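Local structure of intracellular protein transport protein USO1 (Saccharomyces cerevisiae S288c, 6LSU) at residues A[419-424]-A[687-692]; A[381-386]-A[400-405]; A[624-629]-A[664-669]. The protein is a homodimeric membrane tether required for protein transport from the ER to the Golgi complex, seen here in its globular head region. All coordinates share one frame; numbering follows the deposited sequence.

Interaction 1 of 3, residues A[419-424]-A[687-692]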
ATOM      1  N   HIS A 419       2.654  19.353  -0.127  1.00 77.26           N
ATOM      2  CA  HIS A 419       2.539  17.863  -0.221  1.00 75.65           C
ATOM      3  C   HIS A 419       2.713  17.162   1.130  1.00 64.13           C
ATOM      4  O   HIS A 419       3.396  17.684   2.012  1.00 90.91           O
ATOM      5  CB  HIS A 419       3.545  17.270  -1.218  1.00 76.28           C
ATOM      6  CG  HIS A 419       3.227  17.633  -2.627  1.00 75.28           C
ATOM      7  ND1 HIS A 419       1.948  17.595  -3.122  1.00 80.16           N
ATOM      8  CD2 HIS A 419       4.005  18.043  -3.644  1.00 86.48           C
ATOM      9  CE1 HIS A 419       1.940  17.977  -4.378  1.00 84.37           C
ATOM     10  NE2 HIS A 419       3.188  18.252  -4.727  1.00 90.03           N
ATOM     11  N   THR A 420       2.083  16.019   1.300  1.00 60.47           N
ATOM     12  CA  THR A 420       2.134  15.264   2.565  1.00 57.58           C
ATOM     13  C   THR A 420       3.494  14.548   2.678  1.00 52.01           C
ATOM     14  O   THR A 420       4.240  14.310   1.702  1.00 54.79           O
ATOM     15  CB  THR A 420       0.976  14.279   2.695  1.00 59.37           C
ATOM     16  OG1 THR A 420       1.200  13.313   1.665  1.00 72.68           O
ATOM     17  CG2 THR A 420      -0.374  14.953   2.576  1.00 59.72           C
ATOM     18  N   PHE A 421       3.833  14.198   3.881  1.00 46.52           N
ATOM     19  CA  PHE A 421       5.079  13.465   4.148  1.00 48.51           C
ATOM     20  C   PHE A 421       5.053  12.189   3.323  1.00 49.29           C
ATOM     21  O   PHE A 421       6.075  11.928   2.706  1.00 54.70           O
ATOM     22  CB  PHE A 421       5.246  13.220   5.647  1.00 45.98           C
ATOM     23  CG  PHE A 421       6.510  12.502   6.035  1.00 41.74           C
ATOM     24  CD1 PHE A 421       7.750  13.115   5.873  1.00 46.37           C
ATOM     25  CD2 PHE A 421       6.471  11.193   6.470  1.00 44.27           C
ATOM     26  CE1 PHE A 421       8.928  12.454   6.208  1.00 46.61           C
ATOM     27  CE2 PHE A 421       7.634  10.517   6.798  1.00 48.28           C
ATOM     28  CZ  PHE A 421       8.855  11.163   6.720  1.00 51.72           C
ATOM     29  N   ASP A 422       3.930  11.482   3.291  1.00 55.40           N
ATOM     30  CA  ASP A 422       3.714  10.209   2.544  1.00 57.18           C
ATOM     31  C   ASP A 422       4.126  10.361   1.068  1.00 52.59           C
ATOM     32  O   ASP A 422       4.896   9.515   0.610  1.00 51.19           O
ATOM     33  CB  ASP A 422       2.286   9.703   2.745  1.00 59.31           C
ATOM     34  CG  ASP A 422       2.097   8.979   4.076  1.00 66.56           C
ATOM     35  OD1 ASP A 422       3.085   8.882   4.875  1.00 77.03           O
ATOM     36  OD2 ASP A 422       0.979   8.491   4.297  1.00 70.12           O
ATOM     37  N   THR A 423       3.671  11.423   0.381  1.00 49.74           N
ATOM     38  CA  THR A 423       4.086  11.732  -1.012  1.00 46.99           C
ATOM     39  C   THR A 423       5.607  11.824  -1.047  1.00 51.41           C
ATOM     40  O   THR A 423       6.254  11.111  -1.819  1.00 59.62           O
ATOM     41  CB  THR A 423       3.400  12.993  -1.545  1.00 50.26           C
ATOM     42  OG1 THR A 423       2.022  12.762  -1.821  1.00 47.90           O
ATOM     43  CG2 THR A 423       3.991  13.534  -2.828  1.00 48.39           C
ATOM     44  N   ARG A 424       6.199  12.648  -0.200  1.00 59.67           N
ATOM     45  CA  ARG A 424       7.679  12.812  -0.113  1.00 50.95           C
ATOM     46  C   ARG A 424       8.368  11.469   0.096  1.00 47.41           C
ATOM     47  O   ARG A 424       9.442  11.229  -0.477  1.00 52.39           O
ATOM     48  CB  ARG A 424       8.023  13.804   0.997  1.00 54.97           C
ATOM     49  CG  ARG A 424       7.555  15.216   0.662  1.00 59.37           C
ATOM     50  CD  ARG A 424       7.823  16.198   1.759  1.00 57.16           C
ATOM     51  NE  ARG A 424       9.240  16.488   1.747  1.00 67.43           N
ATOM     52  CZ  ARG A 424       9.936  17.027   2.748  1.00 62.18           C
ATOM     53  NH1 ARG A 424       9.340  17.363   3.879  1.00 59.89           N
ATOM     54  NH2 ARG A 424      11.221  17.269   2.587  1.00 60.02           N
ATOM     55  N   LEU A 687       6.200   4.974   6.021  1.00 97.57           N
ATOM     56  CA  LEU A 687       4.955   5.606   5.520  1.00 98.91           C
ATOM     57  C   LEU A 687       3.976   5.719   6.682  1.00102.36           C
ATOM     58  O   LEU A 687       4.006   4.811   7.559  1.00106.24           O
ATOM     59  CB  LEU A 687       4.365   4.730   4.416  1.00100.50           C
ATOM     60  CG  LEU A 687       5.046   4.846   3.058  1.00 97.57           C
ATOM     61  CD1 LEU A 687       5.078   3.491   2.377  1.00103.02           C
ATOM     62  CD2 LEU A 687       4.365   5.898   2.189  1.00 89.74           C
ATOM     63  N   THR A 688       3.155   6.774   6.684  1.00108.73           N
ATOM     64  CA  THR A 688       2.076   7.015   7.685  1.00120.03           C
ATOM     65  C   THR A 688       2.645   6.711   9.069  1.00108.84           C
ATOM     66  O   THR A 688       2.212   5.781   9.746  1.00126.52           O
ATOM     67  CB  THR A 688       0.811   6.219   7.316  1.00121.31           C
ATOM     68  OG1 THR A 688       0.590   6.353   5.910  1.00117.92           O
ATOM     69  CG2 THR A 688      -0.436   6.687   8.034  1.00115.95           C
ATOM     70  N   PRO A 689       3.671   7.475   9.493  1.00105.19           N
ATOM     71  CA  PRO A 689       4.305   7.303  10.808  1.00102.12           C
ATOM     72  C   PRO A 689       3.620   8.129  11.909  1.00 99.04           C
ATOM     73  O   PRO A 689       2.824   9.011  11.548  1.00 84.71           O
ATOM     74  CB  PRO A 689       5.679   7.914  10.526  1.00 95.56           C
ATOM     75  CG  PRO A 689       5.318   9.117   9.671  1.00 95.71           C
ATOM     76  CD  PRO A 689       4.260   8.588   8.729  1.00 97.93           C
ATOM     77  N   GLU A 690       4.006   7.936  13.179  1.00 96.89           N
ATOM     78  CA  GLU A 690       3.449   8.736  14.300  1.00 95.20           C
ATOM     79  C   GLU A 690       3.960  10.184  14.222  1.00 88.74           C
ATOM     80  O   GLU A 690       5.013  10.420  13.614  1.00 88.81           O
ATOM     81  CB  GLU A 690       3.769   8.098  15.648  1.00110.90           C
ATOM     82  CG  GLU A 690       2.699   8.423  16.685  1.00123.51           C
ATOM     83  CD  GLU A 690       2.950   7.931  18.101  1.00127.40           C
ATOM     84  OE1 GLU A 690       1.999   8.001  18.921  1.00121.85           O
ATOM     85  OE2 GLU A 690       4.091   7.491  18.385  1.00123.56           O
ATOM     86  N   LEU A 691       3.233  11.125  14.829  1.00 92.62           N
ATOM     87  CA  LEU A 691       3.546  12.576  14.777  1.00 91.75           C
ATOM     88  C   LEU A 691       3.816  13.180  16.165  1.00 98.03           C
ATOM     89  O   LEU A 691       3.539  12.533  17.189  1.00 91.74           O
ATOM     90  CB  LEU A 691       2.384  13.291  14.091  1.00 98.15           C
ATOM     91  CG  LEU A 691       2.406  13.234  12.565  1.00 99.17           C
ATOM     92  CD1 LEU A 691       1.946  11.870  12.080  1.00100.99           C
ATOM     93  CD2 LEU A 691       1.526  14.328  11.980  1.00 96.45           C
ATOM     94  N   ASP A 692       4.363  14.405  16.130  1.00112.55           N
ATOM     95  CA  ASP A 692       4.879  15.248  17.240  1.00103.69           C
ATOM     96  C   ASP A 692       3.846  16.302  17.607  1.00118.04           C
ATOM     97  O   ASP A 692       2.945  16.541  16.779  1.00127.75           O
ATOM     98  CB  ASP A 692       6.067  16.102  16.787  1.00100.49           C
ATOM     99  CG  ASP A 692       7.402  15.390  16.794  1.00101.62           C
ATOM    100  OD1 ASP A 692       7.384  14.127  16.940  1.00108.77           O
ATOM    101  OD2 ASP A 692       8.438  16.106  16.662  1.00 89.07           O
TER

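Interaction 2 of 3, residues A[381-386]-A[400-405]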
ATOM      1  N   VAL A 381       7.218  15.810 -18.070  1.00 68.90           N
ATOM      2  CA  VAL A 381       5.792  16.099 -17.791  1.00 72.86           C
ATOM      3  C   VAL A 381       5.532  17.560 -18.138  1.00 71.72           C
ATOM      4  O   VAL A 381       6.366  18.432 -17.938  1.00 72.89           O
ATOM      5  CB  VAL A 381       5.377  15.633 -16.384  1.00 77.76           C
ATOM      6  CG1 VAL A 381       6.532  15.645 -15.420  1.00 79.31           C
ATOM      7  CG2 VAL A 381       4.186  16.382 -15.821  1.00 85.14           C
ATOM      8  N   PRO A 382       4.424  17.820 -18.846  1.00 71.82           N
ATOM      9  CA  PRO A 382       4.047  19.164 -19.283  1.00 79.06           C
ATOM     10  C   PRO A 382       3.770  20.031 -18.044  1.00 84.80           C
ATOM     11  O   PRO A 382       3.123  19.539 -17.114  1.00 89.35           O
ATOM     12  CB  PRO A 382       2.764  18.898 -20.085  1.00 78.89           C
ATOM     13  CG  PRO A 382       2.201  17.656 -19.393  1.00 79.76           C
ATOM     14  CD  PRO A 382       3.443  16.807 -19.249  1.00 76.87           C
ATOM     15  N   TYR A 383       4.274  21.262 -18.035  1.00 80.52           N
ATOM     16  CA  TYR A 383       3.952  22.298 -17.025  1.00 85.64           C
ATOM     17  C   TYR A 383       3.457  23.554 -17.753  1.00 92.45           C
ATOM     18  O   TYR A 383       3.725  23.719 -18.973  1.00 79.64           O
ATOM     19  CB  TYR A 383       5.145  22.485 -16.083  1.00 80.42           C
ATOM     20  CG  TYR A 383       5.074  21.480 -14.971  1.00 89.30           C
ATOM     21  CD1 TYR A 383       5.597  20.208 -15.118  1.00 93.88           C
ATOM     22  CD2 TYR A 383       4.353  21.747 -13.818  1.00100.12           C
ATOM     23  CE1 TYR A 383       5.501  19.264 -14.109  1.00 94.14           C
ATOM     24  CE2 TYR A 383       4.247  20.816 -12.793  1.00100.53           C
ATOM     25  CZ  TYR A 383       4.829  19.564 -12.938  1.00 99.57           C
ATOM     26  OH  TYR A 383       4.744  18.611 -11.960  1.00 96.93           O
ATOM     27  N   PHE A 384       2.681  24.388 -17.044  1.00100.52           N
ATOM     28  CA  PHE A 384       2.112  25.685 -17.559  1.00106.98           C
ATOM     29  C   PHE A 384       2.858  26.934 -16.951  1.00118.18           C
ATOM     30  O   PHE A 384       3.137  27.023 -15.707  1.00117.80           O
ATOM     31  CB  PHE A 384       0.564  25.654 -17.478  1.00104.87           C
ATOM     32  CG  PHE A 384      -0.064  26.930 -17.971  1.00103.45           C
ATOM     33  CD1 PHE A 384      -0.070  27.171 -19.332  1.00102.31           C
ATOM     34  CD2 PHE A 384      -0.571  27.897 -17.105  1.00102.94           C
ATOM     35  CE1 PHE A 384      -0.612  28.341 -19.835  1.00109.89           C
ATOM     36  CE2 PHE A 384      -1.113  29.070 -17.608  1.00106.16           C
ATOM     37  CZ  PHE A 384      -1.131  29.289 -18.974  1.00108.10           C
ATOM     38  N   ASP A 385       3.273  27.846 -17.845  1.00126.58           N
ATOM     39  CA  ASP A 385       3.649  29.275 -17.627  1.00130.62           C
ATOM     40  C   ASP A 385       4.811  29.468 -16.646  1.00146.21           C
ATOM     41  O   ASP A 385       5.053  28.689 -15.724  1.00147.21           O
ATOM     42  CB  ASP A 385       2.429  30.161 -17.308  1.00122.65           C
ATOM     43  CG  ASP A 385       2.036  30.366 -15.844  1.00112.16           C
ATOM     44  OD1 ASP A 385       2.749  29.882 -14.949  1.00108.42           O
ATOM     45  OD2 ASP A 385       0.998  31.015 -15.608  1.00 99.62           O
ATOM     46  N   PRO A 386       5.600  30.536 -16.892  1.00170.50           N
ATOM     47  CA  PRO A 386       6.648  31.030 -16.003  1.00178.41           C
ATOM     48  C   PRO A 386       6.370  32.484 -15.565  1.00184.32           C
ATOM     49  O   PRO A 386       5.203  32.842 -15.404  1.00175.51           O
ATOM     50  CB  PRO A 386       7.794  30.881 -17.026  1.00176.52           C
ATOM     51  CG  PRO A 386       7.162  31.268 -18.380  1.00175.54           C
ATOM     52  CD  PRO A 386       5.663  31.263 -18.161  1.00176.29           C
ATOM     53  N   LYS A 400       6.131  24.103 -20.641  1.00 94.39           N
ATOM     54  CA  LYS A 400       7.534  23.665 -20.443  1.00 88.59           C
ATOM     55  C   LYS A 400       7.499  22.180 -20.054  1.00 81.30           C
ATOM     56  O   LYS A 400       6.560  21.781 -19.376  1.00 77.28           O
ATOM     57  CB  LYS A 400       8.205  24.589 -19.424  1.00 90.11           C
ATOM     58  CG  LYS A 400       9.662  24.258 -19.114  1.00108.30           C
ATOM     59  CD  LYS A 400      10.542  23.989 -20.346  1.00113.14           C
ATOM     60  CE  LYS A 400      12.028  23.961 -20.040  1.00113.11           C
ATOM     61  NZ  LYS A 400      12.798  23.232 -21.077  1.00112.94           N
ATOM     62  N   LEU A 401       8.409  21.362 -20.581  1.00 76.59           N
ATOM     63  CA  LEU A 401       8.486  19.935 -20.214  1.00 76.10           C
ATOM     64  C   LEU A 401       9.571  19.767 -19.162  1.00 77.73           C
ATOM     65  O   LEU A 401      10.706  20.173 -19.429  1.00 82.63           O
ATOM     66  CB  LEU A 401       8.809  19.123 -21.462  1.00 83.78           C
ATOM     67  CG  LEU A 401       7.702  19.114 -22.509  1.00 85.11           C
ATOM     68  CD1 LEU A 401       8.266  18.683 -23.845  1.00 91.24           C
ATOM     69  CD2 LEU A 401       6.566  18.199 -22.094  1.00 83.24           C
ATOM     70  N   ILE A 402       9.228  19.230 -17.994  1.00 74.31           N
ATOM     71  CA  ILE A 402      10.230  18.956 -16.925  1.00 69.97           C
ATOM     72  C   ILE A 402      10.427  17.457 -16.845  1.00 58.53           C
ATOM     73  O   ILE A 402       9.473  16.692 -16.908  1.00 56.42           O
ATOM     74  CB  ILE A 402       9.810  19.574 -15.583  1.00 74.17           C
ATOM     75  CG1 ILE A 402       9.639  21.097 -15.706  1.00 82.28           C
ATOM     76  CG2 ILE A 402      10.808  19.219 -14.512  1.00 67.54           C
ATOM     77  CD1 ILE A 402       8.242  21.531 -16.058  1.00 83.73           C
ATOM     78  N   PRO A 403      11.685  17.006 -16.713  1.00 56.71           N
ATOM     79  CA  PRO A 403      11.981  15.603 -16.467  1.00 56.04           C
ATOM     80  C   PRO A 403      11.377  15.131 -15.143  1.00 59.88           C
ATOM     81  O   PRO A 403      11.475  15.818 -14.157  1.00 59.62           O
ATOM     82  CB  PRO A 403      13.492  15.516 -16.412  1.00 55.60           C
ATOM     83  CG  PRO A 403      13.959  16.763 -17.055  1.00 55.26           C
ATOM     84  CD  PRO A 403      12.897  17.812 -16.789  1.00 57.49           C
ATOM     85  N   VAL A 404      10.724  13.960 -15.196  1.00 66.88           N
ATOM     86  CA  VAL A 404      10.075  13.297 -14.022  1.00 55.71           C
ATOM     87  C   VAL A 404      11.116  13.165 -12.898  1.00 52.79           C
ATOM     88  O   VAL A 404      10.855  13.527 -11.771  1.00 59.98           O
ATOM     89  CB  VAL A 404       9.417  11.999 -14.495  1.00 56.97           C
ATOM     90  CG1 VAL A 404       9.667  10.787 -13.609  1.00 65.37           C
ATOM     91  CG2 VAL A 404       7.936  12.239 -14.673  1.00 63.67           C
ATOM     92  N   VAL A 405      12.346  12.832 -13.194  1.00 55.00           N
ATOM     93  CA  VAL A 405      13.319  12.600 -12.085  1.00 57.57           C
ATOM     94  C   VAL A 405      13.528  13.915 -11.312  1.00 59.27           C
ATOM     95  O   VAL A 405      13.567  13.876 -10.088  1.00 57.91           O
ATOM     96  CB  VAL A 405      14.622  11.994 -12.596  1.00 49.41           C
ATOM     97  CG1 VAL A 405      15.663  11.921 -11.502  1.00 51.79           C
ATOM     98  CG2 VAL A 405      14.349  10.631 -13.173  1.00 54.11           C
TER

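Interaction 3 of 3, residues A[624-629]-A[664-669]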
ATOM      1  N   ILE A 624      22.680  12.707  20.239  1.00 60.22           N
ATOM      2  CA  ILE A 624      23.817  13.452  19.635  1.00 68.84           C
ATOM      3  C   ILE A 624      25.133  13.065  20.327  1.00 73.65           C
ATOM      4  O   ILE A 624      26.126  12.733  19.644  1.00 66.26           O
ATOM      5  CB  ILE A 624      23.640  14.965  19.724  1.00 69.25           C
ATOM      6  CG1 ILE A 624      22.290  15.454  19.200  1.00 73.14           C
ATOM      7  CG2 ILE A 624      24.799  15.592  18.990  1.00 66.63           C
ATOM      8  CD1 ILE A 624      22.029  15.071  17.772  1.00 73.69           C
ATOM      9  N   LYS A 625      25.149  13.101  21.656  1.00 74.03           N
ATOM     10  CA  LYS A 625      26.400  12.861  22.399  1.00 73.16           C
ATOM     11  C   LYS A 625      26.945  11.503  21.951  1.00 67.47           C
ATOM     12  O   LYS A 625      28.154  11.452  21.621  1.00 69.98           O
ATOM     13  CB  LYS A 625      26.140  13.091  23.890  1.00 84.59           C
ATOM     14  CG  LYS A 625      26.910  12.239  24.884  1.00 83.94           C
ATOM     15  CD  LYS A 625      26.519  12.600  26.297  1.00 90.45           C
ATOM     16  CE  LYS A 625      26.547  11.427  27.256  1.00102.74           C
ATOM     17  NZ  LYS A 625      25.889  11.784  28.542  1.00107.32           N
ATOM     18  N   CYS A 626      26.119  10.456  21.876  1.00 64.15           N
ATOM     19  CA  CYS A 626      26.619   9.100  21.490  1.00 68.10           C
ATOM     20  C   CYS A 626      27.011   9.088  19.990  1.00 73.59           C
ATOM     21  O   CYS A 626      27.995   8.395  19.609  1.00 65.39           O
ATOM     22  CB  CYS A 626      25.601   8.011  21.817  1.00 73.10           C
ATOM     23  SG  CYS A 626      25.127   7.893  23.582  1.00 78.25           S
ATOM     24  N   LEU A 627      26.303   9.845  19.134  1.00 66.33           N
ATOM     25  CA  LEU A 627      26.566   9.825  17.673  1.00 68.35           C
ATOM     26  C   LEU A 627      27.887  10.522  17.381  1.00 70.65           C
ATOM     27  O   LEU A 627      28.713   9.929  16.567  1.00 71.23           O
ATOM     28  CB  LEU A 627      25.404  10.463  16.904  1.00 71.19           C
ATOM     29  CG  LEU A 627      24.203   9.540  16.700  1.00 69.19           C
ATOM     30  CD1 LEU A 627      23.112  10.247  15.893  1.00 67.91           C
ATOM     31  CD2 LEU A 627      24.649   8.251  16.027  1.00 63.60           C
ATOM     32  N   VAL A 628      28.094  11.701  17.995  1.00 68.80           N
ATOM     33  CA  VAL A 628      29.416  12.391  18.008  1.00 65.29           C
ATOM     34  C   VAL A 628      30.473  11.397  18.495  1.00 58.11           C
ATOM     35  O   VAL A 628      31.491  11.307  17.874  1.00 66.62           O
ATOM     36  CB  VAL A 628      29.453  13.671  18.860  1.00 62.41           C
ATOM     37  CG1 VAL A 628      30.884  14.185  18.942  1.00 63.36           C
ATOM     38  CG2 VAL A 628      28.564  14.759  18.286  1.00 63.97           C
ATOM     39  N   THR A 629      30.246  10.717  19.604  1.00 63.02           N
ATOM     40  CA  THR A 629      31.247   9.782  20.194  1.00 66.44           C
ATOM     41  C   THR A 629      31.511   8.700  19.154  1.00 67.04           C
ATOM     42  O   THR A 629      32.677   8.380  18.907  1.00 75.77           O
ATOM     43  CB  THR A 629      30.753   9.166  21.504  1.00 66.52           C
ATOM     44  OG1 THR A 629      30.353  10.240  22.356  1.00 62.63           O
ATOM     45  CG2 THR A 629      31.763   8.234  22.142  1.00 65.22           C
ATOM     46  N   ALA A 664      32.808   2.886  25.051  1.00 87.97           N
ATOM     47  CA  ALA A 664      32.042   1.622  25.009  1.00 87.61           C
ATOM     48  C   ALA A 664      30.691   1.857  25.680  1.00 85.60           C
ATOM     49  O   ALA A 664      29.690   1.352  25.151  1.00 88.01           O
ATOM     50  CB  ALA A 664      32.799   0.482  25.654  1.00 85.97           C
ATOM     51  N   SER A 665      30.652   2.602  26.784  1.00 85.56           N
ATOM     52  CA  SER A 665      29.393   2.843  27.536  1.00 91.79           C
ATOM     53  C   SER A 665      28.424   3.579  26.613  1.00 92.67           C
ATOM     54  O   SER A 665      27.239   3.212  26.599  1.00 92.63           O
ATOM     55  CB  SER A 665      29.614   3.599  28.820  1.00 88.03           C
ATOM     56  OG  SER A 665      28.447   4.304  29.198  1.00 93.50           O
ATOM     57  N   ARG A 666      28.927   4.576  25.880  1.00 90.89           N
ATOM     58  CA  ARG A 666      28.080   5.521  25.103  1.00 89.62           C
ATOM     59  C   ARG A 666      27.620   4.869  23.801  1.00 89.51           C
ATOM     60  O   ARG A 666      26.612   5.377  23.268  1.00 67.82           O
ATOM     61  CB  ARG A 666      28.824   6.813  24.778  1.00 97.22           C
ATOM     62  CG  ARG A 666      28.923   7.769  25.956  1.00 96.32           C
ATOM     63  CD  ARG A 666      29.961   8.839  25.698  1.00105.50           C
ATOM     64  NE  ARG A 666      29.767   9.990  26.569  1.00107.45           N
ATOM     65  CZ  ARG A 666      30.277  11.203  26.360  1.00111.98           C
ATOM     66  NH1 ARG A 666      31.038  11.441  25.304  1.00108.78           N
ATOM     67  NH2 ARG A 666      30.020  12.184  27.212  1.00119.82           N
ATOM     68  N   ILE A 667      28.354   3.860  23.294  1.00 85.49           N
ATOM     69  CA  ILE A 667      27.890   2.960  22.196  1.00 83.62           C
ATOM     70  C   ILE A 667      26.758   2.064  22.722  1.00 86.37           C
ATOM     71  O   ILE A 667      25.732   1.933  22.024  1.00 84.97           O
ATOM     72  CB  ILE A 667      29.060   2.141  21.618  1.00 77.73           C
ATOM     73  CG1 ILE A 667      30.097   3.039  20.944  1.00 76.82           C
ATOM     74  CG2 ILE A 667      28.550   1.050  20.683  1.00 81.88           C
ATOM     75  CD1 ILE A 667      29.554   4.351  20.430  1.00 78.58           C
ATOM     76  N   LYS A 668      26.959   1.441  23.881  1.00 93.41           N
ATOM     77  CA  LYS A 668      25.954   0.567  24.537  1.00 97.04           C
ATOM     78  C   LYS A 668      24.742   1.421  24.914  1.00 91.93           C
ATOM     79  O   LYS A 668      23.640   0.913  24.832  1.00 94.81           O
ATOM     80  CB  LYS A 668      26.549  -0.123  25.769  1.00115.50           C
ATOM     81  CG  LYS A 668      25.752  -1.307  26.303  1.00128.13           C
ATOM     82  CD  LYS A 668      26.619  -2.407  26.889  1.00132.35           C
ATOM     83  CE  LYS A 668      25.851  -3.692  27.134  1.00134.76           C
ATOM     84  NZ  LYS A 668      26.751  -4.869  27.119  1.00137.31           N
ATOM     85  N   GLN A 669      24.933   2.688  25.283  1.00 96.53           N
ATOM     86  CA  GLN A 669      23.806   3.512  25.781  1.00 97.36           C
ATOM     87  C   GLN A 669      22.965   3.944  24.585  1.00 98.07           C
ATOM     88  O   GLN A 669      21.742   4.210  24.785  1.00101.92           O
ATOM     89  CB  GLN A 669      24.242   4.744  26.577  1.00107.94           C
ATOM     90  CG  GLN A 669      23.036   5.566  27.029  1.00119.34           C
ATOM     91  CD  GLN A 669      23.310   6.633  28.061  1.00127.29           C
ATOM     92  OE1 GLN A 669      24.106   7.549  27.839  1.00131.67           O
ATOM     93  NE2 GLN A 669      22.600   6.543  29.184  1.00129.94           N
TER

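Interaction 1 of 3, residues A[419-424]-A[687-692]
Both carboxylate oxygens of Asp422 grip Thr688, one its backbone and the other its side chain. Thr688 N gives a nearly straight bond to Asp422 OD1 (2.8 Å, 164° at the hydrogen), and Thr688 OG1 donates to Asp422 OD2 at 2.7 Å. Each donor arrives on the syn side and only 21° out of the carboxylate plane, a bidentate grip that fixes the rotation of the carboxylate. The threonine hydroxyl is set for this by its torsion: OG1 lies anti to its own carbonyl carbon (chi1 -44°), on the same side as the backbone N. Beside the polar pair, Phe421 presents CE2 obliquely to Pro689 CG, 3.9 Å away, while Leu687 CD2 lies 4.0 Å from Asp422 O. Behind these residues, Thr420 is the N-cap of the helix, its OG1 accepting a weak bond from Thr423 N at 3.4 Å. Asp422 lies in the first turn of this helix, whose amino-terminal end would probably favour its negative charge. Helix 421-435 thereby meets the loop between helices 660-673 and 703-711 at the surface; Leu687 also touches helix 354-366, and the Phe421 ring meets that of Phe515 in helix 514-528.

Interaction 2 of 3, residues A[381-386]-A[400-405]
Val381 and Val404 meet at about a right angle, with Val381 CG1 3.8 Å from Val404 CG2, where the second strand gives way to helix 404-414. Val381 sits on the same face of the two-stranded sheet as Tyr383, Lys400 and Ile402. On this face the Tyr383 side chain also crosses that of Ile402 at roughly a right angle, although the modelled closeness of the Ile402 CD1 methyl to the ring is doubtful. Tyr383 CG lies anti to its carbonyl carbon (chi1 -86°), which sets the ring beside its own backbone N, on the face with Ile402 and Ile407. Lys400 starts on this face too, but its chain leads off from the neighbouring strand. Across the sheet, on the face of Pro382 and Leu401, the contact is thinner: Leu401 CD2 reaches Pro382 CA at 3.9 Å, and Pro382 CB is farther from the same methyl.

Four backbone bonds fix the register. Val381 and Ile402 form one hydrogen-bonded pair, with Val381 N to Ile402 O at 2.7 Å and Ile402 N to Val381 O at 3.0 Å. Tyr383 and Lys400 form the next, Tyr383 N meeting Lys400 O at 2.7 Å and Lys400 N returning to Tyr383 O at 3.0 Å. Between them, Pro382 and Leu401 are a non-hydrogen-bonded pair, a place where proline's missing N-H costs no cross-strand bond. Ile407 of helix 404-414 packs on Val381, Tyr383 and Ile402, and Phe346 of helix 337-346 on Tyr383 and Val404. The arrangement is a two-stranded antiparallel beta hairpin with a long connection, inserted within ARM repeat 7 of an otherwise mainly helical armadillo-type head.

Interaction 3 of 3, residues A[624-629]-A[664-669]
Lys625 lays its aliphatic chain over one face of the Arg666 guanidinium, CG lying 3.8 Å above the plane and over its centre. The two side chains cross at about a right angle, and Lys625 CE continues to within 3.6 Å of Arg666 NH2. Thr629 OG1 approaches the same group obliquely and accepts a weak bond from Arg666 NH1 (3.3 Å, 131° at the hydrogen). That hydroxyl is itself tied back to its helix, donating to Lys625 O at 2.6 Å. Lys625 O also takes Thr629 N, and the two donors reach it from opposite faces of its plane. Arg666 is extended from CG to NE, which carries the guanidinium across helix 622-637 to where NH2 bonds Ser614 O. With the guanidinium gone, as in an alanine here, Ser614 O would probably lose this donor and a gap would open beside the Lys625 chain. Lys625 NZ stands 4.4 Å from Arg666 NH2, a like-charged approach probably eased by the weak bond of NZ to Gln618 O. The segment axes pass 9.0 Å apart at -125°, a buried, steeply crossed helix pair by which helix 660-673 packs on ARM repeat 10 of the armadillo-type head.

The three contacts are spread through the carboxyl-terminal half of the head. Interactions 1 and 2 have centres about 26 Å apart and follow each other along the chain, helix 404-414 leading from the hairpin toward helix 421-435 within ARM repeat 7. Interaction 3 is nested in the long span closed by interaction 1: its centre lies about 29 Å from that of interaction 1 and about 47 Å from that of interaction 2. Locally, 381-386 with 400-405 and 624-629 with 664-669 close short spans of chain, of 13 and 34 residues. By contrast, 419-424 with 687-692 brings a late loop back across 262 residues to ARM repeat 7, bridging distant parts of the helical array.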